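Long-range contacts in transcriptional regulator I2 (Pseudomonas fluorescens, PDB 4MXM), which acts as a superantigen associated with Crohn's disease and probably also binds DNA as a TetR-family transcriptional regulator: residues G13-P18 against M72-H77; T92-V97 against A195-L200; C103-I108 against G171-T176; I144-L149 against G160-T165. All coordinates share one frame; numbering follows the deposited sequence.

Contact 1. Residues G13-P18 against M72-H77; sequences GQLTDP and MEETIH
Thr16 and Glu74 carry the polar part of this surface contact. The backbone N of Thr16 donates to OE2 of Glu74 over 2.7 Å, a nearly straight bond (164° at the hydrogen) that uses the syn lone pair, on the side of the other carboxylate oxygen. The glutamate reaches it with CG anti to its backbone N and a bend at chi2 of 85°, which turns the carboxylate off helix 64-89 and across the loop. A water closes a second link: it donates to Glu74 OE1 at 2.8 Å and is hydrogen-bonded to Thr16 OG1, also at 2.8 Å. Together the two links hold both carboxylate oxygens.

Looser packing continues beside this anchor. Leu15 lays CD2 against Glu74 OE2 at 3.8 Å, the two side chains crossing at about a right angle. Gln14, extended beyond CG, brings its NE2 to 3.6 Å from NE2 of His77, with the amide and imidazole planes 77° apart. Met9 of helix 2-10 touches Gln14, Leu15 and His77, while Leu26 of helix 21-34 packs on both Thr16 and Glu74.

The loop between helix 2-10 and helix 21-34, the first helix of the TetR-type DNA-binding domain, is thus fastened to helix 64-89, the long helix that in TetR-family regulators connects the DNA-binding domain to the C-terminal domain.

Contact 2. Residues T92-V97 against A195-L200; sequences TVRERV and ALLMVL
Arg94 and Val97 face Leu196 and Leu200 from two short helical segments, 93-97 and 195-199, whose axes pass 10.9 Å apart at 118° between their N-to-C directions. The interval is filled by the leucines reaching across to Val97 and to the backbone of Arg94. Leu196 reaches over with CG anti to its backbone N (chi1 -170°), and its CD1 lies 3.7 Å from CG1 of Val97. The same methyl approaches the carbonyl O of Arg94 at 3.8 Å, so one leucine covers both the backbone and the valine of the facing turn. Leu200, just past the end of its helix, meets Val97 tip to tip, CD1 to CG2 at 3.8 Å.

Arg94 borders this apolar patch. Its chain bends at chi3 (69°), and the Arg94 and Leu200 side chains slide past each other in opposite directions, bringing NH2 of Arg94 to 4.0 Å from CB of Leu200; NH1 is 3.8 Å from CD2 of Leu196, and CD1 of Leu197 lies near the guanidinium plane, at its edge. The polar end is held by the carbonyl O of Lys201, which accepts from NH2. Arg159 of the second subunit brings a like charge close to NH1, while its NE donates to Leu200 O.

Behind Val97 stand Val148 and Ala152 of helix 128-154. Helix 188-199 also packs Ala195 and Met198 on Phe168 of the second subunit, consistent with the helix bundle through which TetR-family dimers associate.

Contact 3. Residues C103-I108 against G171-T176; sequences CELQSI and GALSWT
Leu105 and Ile108 pack against Leu173 where helix 93-108 meets helix 162-174 inside the all-helical C-terminal domain of the TetR-like fold. Leu105 and Leu173 set their side chains at about a right angle, with methyl CD2 of one against methyl CD2 of the other at 3.7 Å. The two methyls of Leu173 diverge from CG to different neighbours: CD2 to Leu105, and CD1 to within 3.7 Å of OE2 of Glu104, which it also meets crosswise. The carboxylate of Glu104, buried among these groups, has its polar partners elsewhere: OE1 accepts from Tyr141 OH and forms a salt bridge with Arg166.

Ile108 comes in over the backbone of the other helix. Its CD1 lies 3.8 Å from CB of Leu173 and 3.4 Å from the carbonyl O of the same residue. Its other branch, CG2, turns to Thr176 OG1 at 3.9 Å, the two side chains again crossing steeply. Around this core, Leu188 and Leu191 of helix 188-199 cover Leu105, while Thr176 also packs on Phe168 of the second subunit.

Within helix 93-108, the carbonyl O of Glu104 takes two donors: Ile108 N, and Ser107 OG at 2.6 Å with a C=O...OG angle of 123°, the hydroxyl tilted 26° from the carbonyl plane.

Contact 4. Residues I144-L149 against G160-T165; sequences IWLQVL and GDVFIT
The carbonyl O of Asp161 is gripped twice by Thr165, the residue whose methyl CG2 faces Leu149 CD1 at 4.3 Å: the backbone N bonds at 2.9 Å and OG1 at 2.6 Å, from opposite faces of the carbonyl plane. Asp161 is also the N-cap of helix 162-174. Its OD1 accepts from Ile164 N through the anti lone pair (159° at the hydrogen), with a weak second bond from Phe163 N.

The capped first turn packs on helix 128-154, the preceding helix in the all-helical C-terminal domain of the TetR-like fold. Val162 enters between two residues of that helix: its CG1 lies 3.9 Å from CB of Leu149 and 4.0 Å from CD2 of Leu146. Leu146 lies over one face of the Phe163 ring, its side chain at about a right angle to the phenylalanine. CD2 forms a CH-pi contact, 4.1 Å from the centroid and 25° off the normal, while CD1, on the same side but out past the rim, approaches CE1 at 3.6 Å. Nearby, Trp145 makes a cation-pi contact with Arg166, and Asp161 N donates to Glu194 OE1 of the second subunit.

How the contacts relate
Contact 1 stands apart: its centre is 21 to 28 Å from the others, on the far side of the chain's centre from each, and it closes before they open along the sequence. Contacts 2, 3 and 4 form one touching cluster with centres 12 to 16 Å apart, successively enclosed: 92-97/195-200 spans 103-108/171-176, which spans 144-149/160-165. Contacts 2 and 3 share helix 93-108, contacts 3 and 4 helix 162-174. Val199 packs on Thr165, Ala195 on Leu173, and Glu104 OE1 lies 3.1 Å from Trp145 NE1. All three reach the second subunit, so the C-terminal core and dimer interface are built together, while contact 1 ties the N-terminal loop to helix 64-89.

Contact 1. Residues G13-P18 against M72-H77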
loop_
_atom_site.group_PDB
_atom_site.type_symbol
_atom_site.label_atom_id
_atom_site.label_comp_id
_atom_site.label_asym_id
_atom_site.label_seq_id
_atom_site.Cartn_x
_atom_site.Cartn_y
_atom_site.Cartn_z
ATOM N N GLY A 13 -14.007 8.705 28.482
ATOM C CA GLY A 13 -13.986 7.263 28.628
ATOM C C GLY A 13 -13.712 6.576 27.306
ATOM O O GLY A 13 -13.893 5.366 27.175
ATOM N N GLN A 14 -13.275 7.355 26.322
ATOM C CA GLN A 14 -13.018 6.834 24.986
ATOM C C GLN A 14 -11.597 6.289 24.867
ATOM O O GLN A 14 -11.363 5.282 24.200
ATOM C CB GLN A 14 -13.282 7.910 23.931
ATOM C CG GLN A 14 -14.716 8.422 23.928
ATOM C CD GLN A 14 -14.987 9.412 22.811
ATOM O OE1 GLN A 14 -14.994 10.624 23.027
ATOM N NE2 GLN A 14 -15.218 8.898 21.608
ATOM N N LEU A 15 -10.650 6.961 25.517
ATOM C CA LEU A 15 -9.282 6.465 25.597
ATOM C C LEU A 15 -9.056 5.791 26.944
ATOM O O LEU A 15 -9.590 6.230 27.963
ATOM C CB LEU A 15 -8.274 7.597 25.390
ATOM C CG LEU A 15 -8.161 8.164 23.974
ATOM C CD1 LEU A 15 -7.128 9.277 23.928
ATOM C CD2 LEU A 15 -7.807 7.065 22.985
ATOM N N THR A 16 -8.264 4.724 26.946
ATOM C CA THR A 16 -8.050 3.938 28.155
ATOM C C THR A 16 -6.624 4.072 28.685
ATOM O O THR A 16 -5.659 3.976 27.927
ATOM C CB THR A 16 -8.378 2.448 27.918
ATOM O OG1 THR A 16 -9.757 2.315 27.550
ATOM C CG2 THR A 16 -8.118 1.631 29.174
ATOM N N ASP A 17 -6.508 4.306 29.989
ATOM C CA ASP A 17 -5.214 4.388 30.660
ATOM C C ASP A 17 -4.480 3.055 30.573
ATOM O O ASP A 17 -4.968 2.043 31.073
ATOM C CB ASP A 17 -5.408 4.792 32.124
ATOM C CG ASP A 17 -4.100 4.864 32.893
ATOM O OD1 ASP A 17 -3.053 5.152 32.278
ATOM O OD2 ASP A 17 -4.122 4.637 34.121
ATOM N N PRO A 18 -3.304 3.051 29.927
ATOM C CA PRO A 18 -2.504 1.839 29.718
ATOM C C PRO A 18 -2.151 1.102 31.013
ATOM O O PRO A 18 -2.099 -0.127 31.011
ATOM C CB PRO A 18 -1.234 2.375 29.053
ATOM C CG PRO A 18 -1.673 3.620 28.364
ATOM C CD PRO A 18 -2.708 4.226 29.264
HETATM N N MSE A 72 -9.373 -2.709 18.625
HETATM C CA MSE A 72 -9.388 -2.015 17.343
HETATM C C MSE A 72 -9.891 -0.578 17.461
HETATM O O MSE A 72 -9.304 0.340 16.887
HETATM C CB MSE A 72 -10.230 -2.787 16.324
HETATM C CG MSE A 72 -9.628 -4.121 15.913
HETATM SE SE MSE A 72 -10.686 -5.044 14.563
HETATM C CE MSE A 72 -9.534 -6.591 14.276
ATOM N N GLU A 73 -10.978 -0.385 18.204
ATOM C CA GLU A 73 -11.566 0.943 18.371
ATOM C C GLU A 73 -10.637 1.898 19.116
ATOM O O GLU A 73 -10.525 3.068 18.754
ATOM C CB GLU A 73 -12.911 0.855 19.092
ATOM C CG GLU A 73 -14.015 0.211 18.273
ATOM C CD GLU A 73 -15.335 0.166 19.014
ATOM O OE1 GLU A 73 -16.345 -0.249 18.408
ATOM O OE2 GLU A 73 -15.365 0.548 20.202
ATOM N N GLU A 74 -9.983 1.391 20.158
ATOM C CA GLU A 74 -9.039 2.182 20.944
ATOM C C GLU A 74 -7.923 2.723 20.063
ATOM O O GLU A 74 -7.560 3.896 20.150
ATOM C CB GLU A 74 -8.433 1.326 22.057
ATOM C CG GLU A 74 -7.413 2.047 22.924
ATOM C CD GLU A 74 -8.057 2.818 24.058
ATOM O OE1 GLU A 74 -9.231 2.537 24.377
ATOM O OE2 GLU A 74 -7.389 3.704 24.633
ATOM N N THR A 75 -7.388 1.857 19.209
ATOM C CA THR A 75 -6.256 2.201 18.361
ATOM C C THR A 75 -6.632 3.235 17.305
ATOM O O THR A 75 -5.863 4.152 17.020
ATOM C CB THR A 75 -5.696 0.956 17.654
ATOM O OG1 THR A 75 -5.638 -0.136 18.579
ATOM C CG2 THR A 75 -4.306 1.239 17.107
ATOM N N ILE A 76 -7.816 3.076 16.721
ATOM C CA ILE A 76 -8.300 4.015 15.716
ATOM C C ILE A 76 -8.627 5.359 16.355
ATOM O O ILE A 76 -8.225 6.406 15.850
ATOM C CB ILE A 76 -9.547 3.475 14.990
ATOM C CG1 ILE A 76 -9.213 2.179 14.249
ATOM C CG2 ILE A 76 -10.089 4.514 14.026
ATOM C CD1 ILE A 76 -10.425 1.476 13.677
ATOM N N HIS A 77 -9.357 5.317 17.468
ATOM C CA HIS A 77 -9.716 6.521 18.214
ATOM C C HIS A 77 -8.487 7.339 18.590
ATOM O O HIS A 77 -8.484 8.563 18.464
ATOM C CB HIS A 77 -10.495 6.161 19.482
ATOM C CG HIS A 77 -11.981 6.271 19.335
ATOM N ND1 HIS A 77 -12.844 5.280 19.749
ATOM C CD2 HIS A 77 -12.757 7.260 18.831
ATOM C CE1 HIS A 77 -14.088 5.650 19.500
ATOM N NE2 HIS A 77 -14.062 6.848 18.944
HETATM O O HOH W 1 -11.091 0.891 25.604
#

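Contact 2. Residues T92-V97 against A195-L200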
loop_
_atom_site.group_PDB
_atom_site.type_symbol
_atom_site.label_atom_id
_atom_site.label_comp_id
_atom_site.label_asym_id
_atom_site.label_seq_id
_atom_site.Cartn_x
_atom_site.Cartn_y
_atom_site.Cartn_z
ATOM N N THR A 92 -0.659 26.797 8.787
ATOM C CA THR A 92 -1.023 27.074 7.401
ATOM C C THR A 92 -1.686 25.865 6.752
ATOM O O THR A 92 -1.763 24.792 7.350
ATOM C CB THR A 92 0.203 27.478 6.560
ATOM O OG1 THR A 92 1.098 26.366 6.449
ATOM C CG2 THR A 92 0.928 28.654 7.199
ATOM N N VAL A 93 -2.166 26.048 5.526
ATOM C CA VAL A 93 -2.791 24.962 4.780
ATOM C C VAL A 93 -1.776 23.865 4.467
ATOM O O VAL A 93 -2.088 22.676 4.553
ATOM C CB VAL A 93 -3.434 25.473 3.476
ATOM C CG1 VAL A 93 -4.030 24.318 2.686
ATOM C CG2 VAL A 93 -4.498 26.514 3.784
ATOM N N ARG A 94 -0.558 24.269 4.116
ATOM C CA ARG A 94 0.510 23.314 3.829
ATOM C C ARG A 94 0.883 22.495 5.061
ATOM O O ARG A 94 1.105 21.288 4.968
ATOM C CB ARG A 94 1.751 24.023 3.275
ATOM C CG ARG A 94 1.612 24.506 1.839
ATOM C CD ARG A 94 2.922 25.078 1.314
ATOM N NE ARG A 94 3.949 24.052 1.142
ATOM C CZ ARG A 94 4.160 23.391 0.009
ATOM N NH1 ARG A 94 5.116 22.473 -0.059
ATOM N NH2 ARG A 94 3.416 23.646 -1.058
ATOM N N GLU A 95 0.950 23.154 6.215
ATOM C CA GLU A 95 1.324 22.477 7.454
ATOM C C GLU A 95 0.233 21.520 7.926
ATOM O O GLU A 95 0.512 20.549 8.629
ATOM C CB GLU A 95 1.655 23.489 8.554
ATOM C CG GLU A 95 2.865 24.359 8.255
ATOM C CD GLU A 95 3.298 25.187 9.449
ATOM O OE1 GLU A 95 3.268 24.660 10.582
ATOM O OE2 GLU A 95 3.666 26.365 9.257
ATOM N N ARG A 96 -1.008 21.798 7.540
ATOM C CA ARG A 96 -2.125 20.925 7.886
ATOM C C ARG A 96 -2.079 19.639 7.066
ATOM O O ARG A 96 -2.334 18.551 7.583
ATOM C CB ARG A 96 -3.462 21.649 7.700
ATOM C CG ARG A 96 -3.746 22.685 8.779
ATOM C CD ARG A 96 -4.946 23.560 8.440
ATOM N NE ARG A 96 -6.180 22.792 8.296
ATOM C CZ ARG A 96 -6.923 22.371 9.316
ATOM N NH1 ARG A 96 -6.553 22.633 10.562
ATOM N NH2 ARG A 96 -8.034 21.683 9.089
ATOM N N VAL A 97 -1.747 19.770 5.785
ATOM C CA VAL A 97 -1.559 18.607 4.926
ATOM C C VAL A 97 -0.357 17.802 5.409
ATOM O O VAL A 97 -0.413 16.574 5.499
ATOM C CB VAL A 97 -1.339 19.016 3.458
ATOM C CG1 VAL A 97 -1.111 17.784 2.593
ATOM C CG2 VAL A 97 -2.526 19.817 2.946
ATOM N N ALA A 195 6.782 13.731 0.528
ATOM C CA ALA A 195 5.409 13.398 0.168
ATOM C C ALA A 195 4.585 14.663 -0.053
ATOM O O ALA A 195 3.692 14.694 -0.898
ATOM C CB ALA A 195 4.774 12.521 1.239
ATOM N N LEU A 196 4.894 15.705 0.714
ATOM C CA LEU A 196 4.218 16.991 0.588
ATOM C C LEU A 196 4.597 17.650 -0.732
ATOM O O LEU A 196 3.742 18.200 -1.430
ATOM C CB LEU A 196 4.604 17.900 1.755
ATOM C CG LEU A 196 3.802 19.195 1.893
ATOM C CD1 LEU A 196 2.381 18.888 2.340
ATOM C CD2 LEU A 196 4.476 20.155 2.862
ATOM N N LEU A 197 5.887 17.592 -1.059
ATOM C CA LEU A 197 6.411 18.098 -2.325
ATOM C C LEU A 197 5.720 17.438 -3.511
ATOM O O LEU A 197 5.423 18.088 -4.517
ATOM C CB LEU A 197 7.914 17.835 -2.403
ATOM C CG LEU A 197 8.863 19.024 -2.282
ATOM C CD1 LEU A 197 8.349 20.014 -1.268
ATOM C CD2 LEU A 197 10.258 18.552 -1.898
HETATM N N MSE A 198 5.458 16.143 -3.375
HETATM C CA MSE A 198 4.815 15.361 -4.419
HETATM C C MSE A 198 3.375 15.797 -4.668
HETATM O O MSE A 198 2.982 16.076 -5.803
HETATM C CB MSE A 198 4.823 13.885 -4.022
HETATM C CG MSE A 198 5.693 12.990 -4.886
HETATM SE SE MSE A 198 4.614 11.800 -5.988
HETATM C CE MSE A 198 3.251 11.313 -4.676
ATOM N N VAL A 199 2.595 15.855 -3.595
ATOM C CA VAL A 199 1.147 15.992 -3.696
ATOM C C VAL A 199 0.663 17.449 -3.753
ATOM O O VAL A 199 -0.455 17.720 -4.201
ATOM C CB VAL A 199 0.448 15.227 -2.544
ATOM C CG1 VAL A 199 0.581 15.981 -1.237
ATOM C CG2 VAL A 199 -1.012 14.968 -2.870
ATOM N N LEU A 200 1.503 18.387 -3.318
ATOM C CA LEU A 200 1.134 19.804 -3.342
ATOM C C LEU A 200 2.017 20.621 -4.302
ATOM O O LEU A 200 3.084 20.156 -4.720
ATOM C CB LEU A 200 1.165 20.406 -1.929
ATOM C CG LEU A 200 0.205 19.839 -0.875
ATOM C CD1 LEU A 200 0.068 20.783 0.318
ATOM C CD2 LEU A 200 -1.162 19.509 -1.470
#

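Contact 3. Residues C103-I108 against G171-T176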
loop_
_atom_site.group_PDB
_atom_site.type_symbol
_atom_site.label_atom_id
_atom_site.label_comp_id
_atom_site.label_asym_id
_atom_site.label_seq_id
_atom_site.Cartn_x
_atom_site.Cartn_y
_atom_site.Cartn_z
ATOM N N CYS A 103 1.525 12.048 10.388
ATOM C CA CYS A 103 0.811 11.176 11.317
ATOM C C CYS A 103 0.578 9.792 10.728
ATOM O O CYS A 103 0.777 8.780 11.403
ATOM C CB CYS A 103 -0.525 11.798 11.729
ATOM S SG CYS A 103 -0.381 13.153 12.913
ATOM N N GLU A 104 0.160 9.750 9.469
ATOM C CA GLU A 104 -0.119 8.484 8.804
ATOM C C GLU A 104 1.149 7.647 8.653
ATOM O O GLU A 104 1.128 6.438 8.872
ATOM C CB GLU A 104 -0.778 8.721 7.445
ATOM C CG GLU A 104 -1.243 7.452 6.751
ATOM C CD GLU A 104 -2.429 7.694 5.838
ATOM O OE1 GLU A 104 -3.535 7.952 6.358
ATOM O OE2 GLU A 104 -2.258 7.628 4.604
ATOM N N LEU A 105 2.249 8.300 8.286
ATOM C CA LEU A 105 3.538 7.624 8.152
ATOM C C LEU A 105 3.997 7.012 9.472
ATOM O O LEU A 105 4.539 5.907 9.496
ATOM C CB LEU A 105 4.602 8.592 7.628
ATOM C CG LEU A 105 4.498 8.986 6.154
ATOM C CD1 LEU A 105 5.509 10.073 5.813
ATOM C CD2 LEU A 105 4.696 7.768 5.265
ATOM N N GLN A 106 3.779 7.738 10.564
ATOM C CA GLN A 106 4.145 7.264 11.896
ATOM C C GLN A 106 3.406 5.982 12.263
ATOM O O GLN A 106 3.978 5.080 12.872
ATOM C CB GLN A 106 3.882 8.348 12.946
ATOM C CG GLN A 106 4.887 9.488 12.921
ATOM C CD GLN A 106 4.461 10.674 13.763
ATOM O OE1 GLN A 106 3.321 10.750 14.219
ATOM N NE2 GLN A 106 5.379 11.611 13.971
ATOM N N SER A 107 2.133 5.905 11.885
ATOM C CA SER A 107 1.334 4.712 12.137
ATOM C C SER A 107 1.754 3.583 11.201
ATOM O O SER A 107 1.812 2.419 11.601
ATOM C CB SER A 107 -0.155 5.012 11.957
ATOM O OG SER A 107 -0.453 5.331 10.608
ATOM N N ILE A 108 2.041 3.941 9.954
ATOM C CA ILE A 108 2.483 2.982 8.947
ATOM C C ILE A 108 3.785 2.295 9.361
ATOM O O ILE A 108 3.928 1.078 9.227
ATOM C CB ILE A 108 2.672 3.672 7.577
ATOM C CG1 ILE A 108 1.316 4.001 6.951
ATOM C CG2 ILE A 108 3.461 2.795 6.630
ATOM C CD1 ILE A 108 1.420 4.840 5.696
ATOM N N GLY A 171 -1.812 4.959 -1.244
ATOM C CA GLY A 171 -0.936 3.943 -1.795
ATOM C C GLY A 171 0.530 4.318 -1.711
ATOM O O GLY A 171 1.374 3.477 -1.400
ATOM N N ALA A 172 0.830 5.584 -1.984
ATOM C CA ALA A 172 2.204 6.071 -1.950
ATOM C C ALA A 172 2.823 5.951 -0.558
ATOM O O ALA A 172 3.979 5.554 -0.416
ATOM C CB ALA A 172 2.265 7.514 -2.434
ATOM N N LEU A 173 2.044 6.290 0.464
ATOM C CA LEU A 173 2.536 6.273 1.838
ATOM C C LEU A 173 2.643 4.862 2.416
ATOM O O LEU A 173 3.581 4.561 3.149
ATOM C CB LEU A 173 1.657 7.143 2.743
ATOM C CG LEU A 173 1.587 8.643 2.446
ATOM C CD1 LEU A 173 0.769 9.353 3.515
ATOM C CD2 LEU A 173 2.975 9.253 2.332
ATOM N N SER A 174 1.682 4.001 2.095
ATOM C CA SER A 174 1.685 2.644 2.635
ATOM C C SER A 174 2.798 1.796 2.023
ATOM O O SER A 174 3.308 0.875 2.659
ATOM C CB SER A 174 0.326 1.966 2.433
ATOM O OG SER A 174 0.102 1.659 1.069
ATOM N N TRP A 175 3.177 2.121 0.791
ATOM C CA TRP A 175 4.239 1.400 0.092
ATOM C C TRP A 175 5.618 1.700 0.683
ATOM O O TRP A 175 6.600 1.018 0.377
ATOM C CB TRP A 175 4.206 1.737 -1.403
ATOM C CG TRP A 175 5.230 1.018 -2.231
ATOM C CD1 TRP A 175 6.329 1.565 -2.830
ATOM C CD2 TRP A 175 5.253 -0.379 -2.553
ATOM N NE1 TRP A 175 7.032 0.597 -3.505
ATOM C CE2 TRP A 175 6.393 -0.605 -3.351
ATOM C CE3 TRP A 175 4.419 -1.458 -2.244
ATOM C CZ2 TRP A 175 6.720 -1.868 -3.844
ATOM C CZ3 TRP A 175 4.747 -2.711 -2.735
ATOM C CH2 TRP A 175 5.887 -2.905 -3.525
ATOM N N THR A 176 5.688 2.713 1.542
ATOM C CA THR A 176 6.953 3.107 2.158
ATOM C C THR A 176 7.540 2.026 3.069
ATOM O O THR A 176 8.725 2.063 3.392
ATOM C CB THR A 176 6.822 4.422 2.954
ATOM O OG1 THR A 176 5.815 4.277 3.963
ATOM C CG2 THR A 176 6.446 5.572 2.027
#

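Contact 4. Residues I144-L149 against G160-T165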
loop_
_atom_site.group_PDB
_atom_site.type_symbol
_atom_site.label_atom_id
_atom_site.label_comp_id
_atom_site.label_asym_id
_atom_site.label_seq_id
_atom_site.Cartn_x
_atom_site.Cartn_y
_atom_site.Cartn_z
ATOM N N ILE A 144 -11.333 13.531 7.752
ATOM C CA ILE A 144 -10.316 14.522 8.077
ATOM C C ILE A 144 -9.374 14.740 6.891
ATOM O O ILE A 144 -9.026 15.877 6.567
ATOM C CB ILE A 144 -9.515 14.101 9.324
ATOM C CG1 ILE A 144 -10.429 14.064 10.553
ATOM C CG2 ILE A 144 -8.340 15.036 9.553
ATOM C CD1 ILE A 144 -9.745 13.566 11.807
ATOM N N TRP A 145 -8.973 13.649 6.245
ATOM C CA TRP A 145 -8.141 13.728 5.050
ATOM C C TRP A 145 -8.834 14.523 3.947
ATOM O O TRP A 145 -8.245 15.428 3.362
ATOM C CB TRP A 145 -7.789 12.328 4.543
ATOM C CG TRP A 145 -6.530 11.768 5.131
ATOM C CD1 TRP A 145 -6.430 10.831 6.116
ATOM C CD2 TRP A 145 -5.188 12.115 4.768
ATOM N NE1 TRP A 145 -5.108 10.571 6.389
ATOM C CE2 TRP A 145 -4.325 11.347 5.575
ATOM C CE3 TRP A 145 -4.633 12.999 3.839
ATOM C CZ2 TRP A 145 -2.938 11.435 5.480
ATOM C CZ3 TRP A 145 -3.255 13.088 3.748
ATOM C CH2 TRP A 145 -2.424 12.311 4.562
ATOM N N LEU A 146 -10.089 14.181 3.672
ATOM C CA LEU A 146 -10.850 14.834 2.610
ATOM C C LEU A 146 -11.085 16.321 2.869
ATOM O O LEU A 146 -11.042 17.131 1.945
ATOM C CB LEU A 146 -12.186 14.121 2.397
ATOM C CG LEU A 146 -12.091 12.665 1.940
ATOM C CD1 LEU A 146 -13.456 11.999 1.986
ATOM C CD2 LEU A 146 -11.490 12.575 0.543
ATOM N N GLN A 147 -11.337 16.677 4.126
ATOM C CA GLN A 147 -11.555 18.073 4.490
ATOM C C GLN A 147 -10.285 18.900 4.298
ATOM O O GLN A 147 -10.316 19.965 3.680
ATOM C CB GLN A 147 -12.044 18.185 5.937
ATOM C CG GLN A 147 -12.345 19.607 6.386
ATOM C CD GLN A 147 -13.666 20.126 5.846
ATOM O OE1 GLN A 147 -13.723 21.186 5.224
ATOM N NE2 GLN A 147 -14.741 19.382 6.090
ATOM N N VAL A 148 -9.171 18.401 4.825
ATOM C CA VAL A 148 -7.892 19.100 4.725
ATOM C C VAL A 148 -7.415 19.198 3.275
ATOM O O VAL A 148 -6.955 20.253 2.833
ATOM C CB VAL A 148 -6.813 18.426 5.599
ATOM C CG1 VAL A 148 -5.447 19.051 5.356
ATOM C CG2 VAL A 148 -7.193 18.523 7.069
ATOM N N LEU A 149 -7.533 18.098 2.536
ATOM C CA LEU A 149 -7.190 18.101 1.117
ATOM C C LEU A 149 -8.110 19.044 0.350
ATOM O O LEU A 149 -7.696 19.678 -0.619
ATOM C CB LEU A 149 -7.268 16.689 0.532
ATOM C CG LEU A 149 -6.149 15.722 0.931
ATOM C CD1 LEU A 149 -6.378 14.352 0.307
ATOM C CD2 LEU A 149 -4.789 16.276 0.529
ATOM N N GLY A 160 -5.999 18.210 -9.207
ATOM C CA GLY A 160 -6.761 17.002 -9.465
ATOM C C GLY A 160 -7.925 16.799 -8.513
ATOM O O GLY A 160 -8.207 17.648 -7.668
ATOM N N ASP A 161 -8.598 15.662 -8.658
ATOM C CA ASP A 161 -9.726 15.305 -7.805
ATOM C C ASP A 161 -9.255 15.013 -6.382
ATOM O O ASP A 161 -8.231 14.360 -6.184
ATOM C CB ASP A 161 -10.449 14.089 -8.389
ATOM C CG ASP A 161 -11.656 13.675 -7.571
ATOM O OD1 ASP A 161 -11.498 12.841 -6.654
ATOM O OD2 ASP A 161 -12.766 14.175 -7.848
ATOM N N VAL A 162 -10.004 15.499 -5.397
ATOM C CA VAL A 162 -9.635 15.331 -3.993
ATOM C C VAL A 162 -9.655 13.865 -3.561
ATOM O O VAL A 162 -8.754 13.400 -2.862
ATOM C CB VAL A 162 -10.552 16.161 -3.062
ATOM C CG1 VAL A 162 -10.374 15.744 -1.609
ATOM C CG2 VAL A 162 -10.271 17.644 -3.227
ATOM N N PHE A 163 -10.684 13.140 -3.984
ATOM C CA PHE A 163 -10.838 11.742 -3.597
ATOM C C PHE A 163 -9.777 10.860 -4.246
ATOM O O PHE A 163 -9.229 9.965 -3.605
ATOM C CB PHE A 163 -12.241 11.239 -3.940
ATOM C CG PHE A 163 -13.332 11.919 -3.163
ATOM C CD1 PHE A 163 -13.902 11.303 -2.061
ATOM C CD2 PHE A 163 -13.782 13.176 -3.528
ATOM C CE1 PHE A 163 -14.905 11.927 -1.343
ATOM C CE2 PHE A 163 -14.781 13.805 -2.811
ATOM C CZ PHE A 163 -15.343 13.180 -1.718
ATOM N N ILE A 164 -9.490 11.120 -5.517
ATOM C CA ILE A 164 -8.455 10.382 -6.231
ATOM C C ILE A 164 -7.079 10.697 -5.646
ATOM O O ILE A 164 -6.223 9.820 -5.539
ATOM C CB ILE A 164 -8.469 10.704 -7.738
ATOM C CG1 ILE A 164 -9.877 10.524 -8.308
ATOM C CG2 ILE A 164 -7.483 9.821 -8.485
ATOM C CD1 ILE A 164 -10.438 9.134 -8.124
ATOM N N THR A 165 -6.879 11.955 -5.261
ATOM C CA THR A 165 -5.638 12.386 -4.626
ATOM C C THR A 165 -5.375 11.609 -3.336
ATOM O O THR A 165 -4.262 11.137 -3.101
ATOM C CB THR A 165 -5.662 13.894 -4.317
ATOM O OG1 THR A 165 -5.702 14.636 -5.543
ATOM C CG2 THR A 165 -4.432 14.301 -3.529
#